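Local coordinates for protein A49R (Vaccinia virus, PDB 4D5T) that inhibits host NF-kappa-B activation by binding host BTRC, so that the inhibitor NFKBIA is less ubiquitinated and p65 stays in the cytoplasm, at residues 24-33 / 126-136. Residues are numbered along the deposited sequence; the frame is centred on the assembly and turned at random. Where two conformers were deposited one is given.
Sequences IETIDNDILN and IADIDIKQVIR. With SO4 (sulfate ion), chain I.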
loop_
_atom_site.group_PDB
_atom_site.type_symbol
_atom_site.label_atom_id
_atom_site.label_comp_id
_atom_site.label_asym_id
_atom_site.label_seq_id
_atom_site.Cartn_x
_atom_site.Cartn_y
_atom_site.Cartn_z
ATOM N N ILE A 24 -13.939 5.381 6.150
ATOM C CA ILE A 24 -13.035 4.433 6.897
ATOM C C ILE A 24 -13.792 3.837 8.122
ATOM O O ILE A 24 -13.519 2.718 8.460
ATOM C CB ILE A 24 -11.590 5.043 7.163
ATOM C CG1 ILE A 24 -10.504 4.005 7.621
ATOM C CG2 ILE A 24 -11.645 6.196 8.058
ATOM C CD1 ILE A 24 -10.124 2.958 6.571
ATOM N N GLU A 25 -14.766 4.569 8.725
ATOM C CA GLU A 25 -15.568 3.970 9.840
ATOM C C GLU A 25 -16.525 2.857 9.440
ATOM O O GLU A 25 -16.902 2.086 10.295
ATOM C CB GLU A 25 -16.361 5.012 10.614
ATOM C CG GLU A 25 -15.519 6.188 10.978
ATOM C CD GLU A 25 -14.258 5.833 11.769
ATOM O OE1 GLU A 25 -14.259 4.815 12.488
ATOM O OE2 GLU A 25 -13.234 6.563 11.679
ATOM N N THR A 26 -16.884 2.771 8.163
ATOM C CA THR A 26 -17.810 1.777 7.675
ATOM C C THR A 26 -17.074 0.494 7.314
ATOM O O THR A 26 -17.733 -0.484 6.972
ATOM C CB THR A 26 -18.575 2.288 6.460
ATOM O OG1 THR A 26 -17.700 2.442 5.339
ATOM C CG2 THR A 26 -19.176 3.700 6.747
ATOM N N ILE A 27 -15.743 0.482 7.389
ATOM C CA ILE A 27 -15.039 -0.727 7.060
ATOM C C ILE A 27 -14.473 -1.439 8.302
ATOM O O ILE A 27 -13.653 -0.905 9.049
ATOM C CB ILE A 27 -13.870 -0.416 6.170
ATOM C CG1 ILE A 27 -14.331 0.473 5.014
ATOM C CG2 ILE A 27 -13.260 -1.704 5.671
ATOM C CD1 ILE A 27 -13.198 1.128 4.247
ATOM N N ASP A 28 -14.964 -2.643 8.537
ATOM C CA ASP A 28 -14.517 -3.473 9.647
ATOM C C ASP A 28 -12.989 -3.688 9.515
ATOM O O ASP A 28 -12.479 -3.888 8.426
ATOM C CB ASP A 28 -15.301 -4.818 9.667
ATOM C CG ASP A 28 -14.897 -5.737 10.879
ATOM O OD1 ASP A 28 -15.517 -5.576 11.956
ATOM O OD2 ASP A 28 -13.986 -6.597 10.830
ATOM N N ASN A 29 -12.276 -3.661 10.631
ATOM C CA ASN A 29 -10.831 -3.836 10.629
ATOM C C ASN A 29 -10.377 -5.124 10.010
ATOM O O ASN A 29 -9.369 -5.131 9.314
ATOM C CB ASN A 29 -10.270 -3.709 12.061
ATOM C CG ASN A 29 -8.787 -3.436 12.071
ATOM O OD1 ASN A 29 -8.323 -2.462 11.475
ATOM N ND2 ASN A 29 -8.048 -4.331 12.673
ATOM N N ASP A 30 -11.096 -6.222 10.243
ATOM C CA ASP A 30 -10.656 -7.503 9.702
ATOM C C ASP A 30 -10.810 -7.463 8.189
ATOM O O ASP A 30 -9.997 -8.047 7.467
ATOM C CB ASP A 30 -11.377 -8.705 10.333
ATOM C CG ASP A 30 -10.974 -8.951 11.791
ATOM O OD1 ASP A 30 -9.814 -8.652 12.200
ATOM O OD2 ASP A 30 -11.834 -9.488 12.536
ATOM N N ILE A 31 -11.853 -6.777 7.702
ATOM C CA ILE A 31 -12.074 -6.676 6.251
ATOM C C ILE A 31 -11.002 -5.757 5.647
ATOM O O ILE A 31 -10.440 -6.063 4.597
ATOM C CB ILE A 31 -13.513 -6.187 5.972
ATOM C CG1 ILE A 31 -14.492 -7.311 6.511
ATOM C CG2 ILE A 31 -13.652 -5.753 4.496
ATOM C CD1 ILE A 31 -15.946 -7.210 6.156
ATOM N N LEU A 32 -10.675 -4.655 6.324
ATOM C CA LEU A 32 -9.625 -3.768 5.844
ATOM C C LEU A 32 -8.310 -4.512 5.668
ATOM O O LEU A 32 -7.664 -4.436 4.609
ATOM C CB LEU A 32 -9.456 -2.574 6.798
ATOM C CG LEU A 32 -8.279 -1.649 6.519
ATOM C CD1 LEU A 32 -8.432 -0.933 5.201
ATOM C CD2 LEU A 32 -8.167 -0.650 7.657
ATOM N N ASN A 33 -7.951 -5.297 6.666
ATOM C CA ASN A 33 -6.700 -6.059 6.602
ATOM C C ASN A 33 -6.687 -7.138 5.530
ATOM O O ASN A 33 -5.677 -7.319 4.845
ATOM C CB ASN A 33 -6.356 -6.660 7.954
ATOM C CG ASN A 33 -5.975 -5.595 8.983
ATOM O OD1 ASN A 33 -5.697 -4.427 8.637
ATOM N ND2 ASN A 33 -6.056 -5.955 10.236
ATOM N N ILE A 126 -0.299 -9.623 8.643
ATOM C CA ILE A 126 -1.128 -8.457 8.362
ATOM C C ILE A 126 -2.493 -8.571 9.080
ATOM O O ILE A 126 -3.065 -7.539 9.461
ATOM C CB ILE A 126 -1.262 -8.208 6.855
ATOM C CG1 ILE A 126 0.166 -7.888 6.298
ATOM C CG2 ILE A 126 -2.327 -7.163 6.523
ATOM C CD1 ILE A 126 0.275 -7.405 4.910
ATOM N N ALA A 127 -2.995 -9.788 9.238
ATOM C CA ALA A 127 -4.272 -9.972 9.921
ATOM C C ALA A 127 -4.291 -9.390 11.336
ATOM O O ALA A 127 -5.341 -9.030 11.817
ATOM C CB ALA A 127 -4.665 -11.432 9.925
ATOM N N ASP A 128 -3.131 -9.235 11.981
ATOM C CA ASP A 128 -3.090 -8.748 13.333
ATOM C C ASP A 128 -2.876 -7.224 13.484
ATOM O O ASP A 128 -2.780 -6.713 14.611
ATOM C CB ASP A 128 -2.024 -9.535 14.122
ATOM C CG ASP A 128 -2.484 -10.931 14.477
ATOM O OD1 ASP A 128 -3.697 -11.267 14.359
ATOM O OD2 ASP A 128 -1.608 -11.727 14.869
ATOM N N ILE A 129 -2.774 -6.491 12.386
ATOM C CA ILE A 129 -2.523 -5.025 12.469
ATOM C C ILE A 129 -3.788 -4.247 12.756
ATOM O O ILE A 129 -4.923 -4.751 12.663
ATOM C CB ILE A 129 -1.771 -4.478 11.224
ATOM C CG1 ILE A 129 -2.695 -4.346 9.971
ATOM C CG2 ILE A 129 -0.490 -5.268 10.970
ATOM C CD1 ILE A 129 -2.039 -3.680 8.771
ATOM N N ASP A 130 -3.594 -3.009 13.153
ATOM C CA ASP A 130 -4.707 -2.120 13.480
ATOM C C ASP A 130 -4.325 -0.690 13.149
ATOM O O ASP A 130 -3.859 0.071 13.976
ATOM C CB ASP A 130 -5.044 -2.275 14.937
ATOM C CG ASP A 130 -6.165 -1.346 15.377
ATOM O OD1 ASP A 130 -6.903 -0.763 14.468
ATOM O OD2 ASP A 130 -6.200 -1.262 16.653
ATOM N N ILE A 131 -4.552 -0.300 11.935
ATOM C CA ILE A 131 -4.067 0.982 11.420
ATOM C C ILE A 131 -5.141 2.030 11.139
ATOM O O ILE A 131 -4.871 3.046 10.474
ATOM C CB ILE A 131 -3.145 0.799 10.171
ATOM C CG1 ILE A 131 -3.857 0.169 8.937
ATOM C CG2 ILE A 131 -1.905 -0.020 10.530
ATOM C CD1 ILE A 131 -3.040 0.244 7.646
ATOM N N LYS A 132 -6.392 1.758 11.451
ATOM C CA LYS A 132 -7.457 2.696 11.126
ATOM C C LYS A 132 -7.168 4.142 11.708
ATOM O O LYS A 132 -7.412 5.122 11.021
ATOM C CB LYS A 132 -8.856 2.170 11.576
ATOM C CG LYS A 132 -9.415 1.084 10.648
ATOM C CD LYS A 132 -10.717 0.401 11.123
ATOM C CE LYS A 132 -11.924 1.263 10.988
ATOM N NZ LYS A 132 -13.127 0.416 11.235
ATOM N N GLN A 133 -6.676 4.266 12.943
ATOM C CA GLN A 133 -6.416 5.594 13.507
ATOM C C GLN A 133 -5.288 6.320 12.816
ATOM O O GLN A 133 -5.372 7.515 12.576
ATOM C CB GLN A 133 -6.128 5.509 14.986
ATOM C CG GLN A 133 -5.659 6.830 15.572
ATOM C CD GLN A 133 -6.703 7.931 15.544
ATOM O OE1 GLN A 133 -7.900 7.692 15.367
ATOM N NE2 GLN A 133 -6.228 9.174 15.707
ATOM N N VAL A 134 -4.265 5.567 12.425
ATOM C CA VAL A 134 -3.186 6.186 11.701
ATOM C C VAL A 134 -3.688 6.637 10.306
ATOM O O VAL A 134 -3.243 7.662 9.817
ATOM C CB VAL A 134 -2.009 5.209 11.562
ATOM C CG1 VAL A 134 -0.847 5.935 10.991
ATOM C CG2 VAL A 134 -1.619 4.744 12.933
ATOM N N ILE A 135 -4.582 5.898 9.668
ATOM C CA ILE A 135 -5.141 6.360 8.369
ATOM C C ILE A 135 -5.953 7.697 8.623
ATOM O O ILE A 135 -5.734 8.666 7.936
ATOM C CB ILE A 135 -6.013 5.279 7.717
ATOM C CG1 ILE A 135 -5.117 4.051 7.288
ATOM C CG2 ILE A 135 -6.761 5.728 6.455
ATOM C CD1 ILE A 135 -5.827 2.771 6.930
ATOM N N ARG A 136 -6.843 7.676 9.611
ATOM C CA ARG A 136 -7.734 8.805 9.900
ATOM C C ARG A 136 -6.941 10.067 10.134
ATOM O O ARG A 136 -7.296 11.134 9.663
ATOM C CB ARG A 136 -8.362 8.671 11.321
ATOM C CG ARG A 136 -9.646 7.969 11.431
ATOM C CD ARG A 136 -10.267 7.926 12.837
ATOM N NE ARG A 136 -10.947 6.652 12.864
ATOM C CZ ARG A 136 -10.617 5.557 13.537
ATOM N NH1 ARG A 136 -9.624 5.516 14.423
ATOM N NH2 ARG A 136 -11.393 4.464 13.397
HETATM S S SO4 I . -13.237 -2.104 13.997
HETATM O O1 SO4 I . -13.718 -3.250 13.176
HETATM O O2 SO4 I . -14.311 -1.364 14.675
HETATM O O3 SO4 I . -12.488 -1.241 13.119
HETATM O O4 SO4 I . -12.330 -2.623 15.036
HETATM O O HOH W 1 -5.940 -2.250 10.353
HETATM O O HOH W 2 -7.619 -9.006 10.746
#
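Ile129 O is gripped by two asparagine amides one turn apart at the start of helix 29-40. Asn33 ND2 donates to Ile129 O at 2.9 Å, from above the carbonyl plane. Asn29 ND2 donates to the same Ile129 O at 3.2 Å and lies in that plane. Both bonds run close to the plane of the donating amide, which fixes how each amide is turned. Their oxygens share one water: Asn29 OD1 and Asn33 OD1 each accept from it, and it accepts from Ile131 N. The OD1 of Asn33 also rests on Ile129 CG1, 3.3 Å away.

Lys132 runs past Asn29 in the opposite direction, with its CG against Leu32 CD2. A bend at chi3 (74°) turns its end toward Ile27, where NZ donates to Ile27 O at 2.6 Å. The ammonium also binds a sulfate, probably from the crystallisation liquor, which takes a nearly straight bond from Asn29 N. In the conformer given, Asp28 caps the same helix start, its OD2 accepting from Asp30 N.

Arg136 meets Glu25 side-on in a salt bridge. Arg136 NE reaches Glu25 OE2 at 2.6 Å and NH2 reaches Glu25 OE1 at 3.0 Å, both on syn lone pairs, with the two planes 22° apart. Gln133 OE1 holds Arg136 NH1, steadying the guanidinium. On the apolar side of the contact, Ile24 and Leu32 pack on Ile135, and Phe50 touches both Leu32 and Ile135.

The contact joins residues 24-28 and the start of helix 29-40 to the turn after helix 112-126 and the first residues of helix 132-150, an interhelical junction of the all-helical Bcl-2 fold.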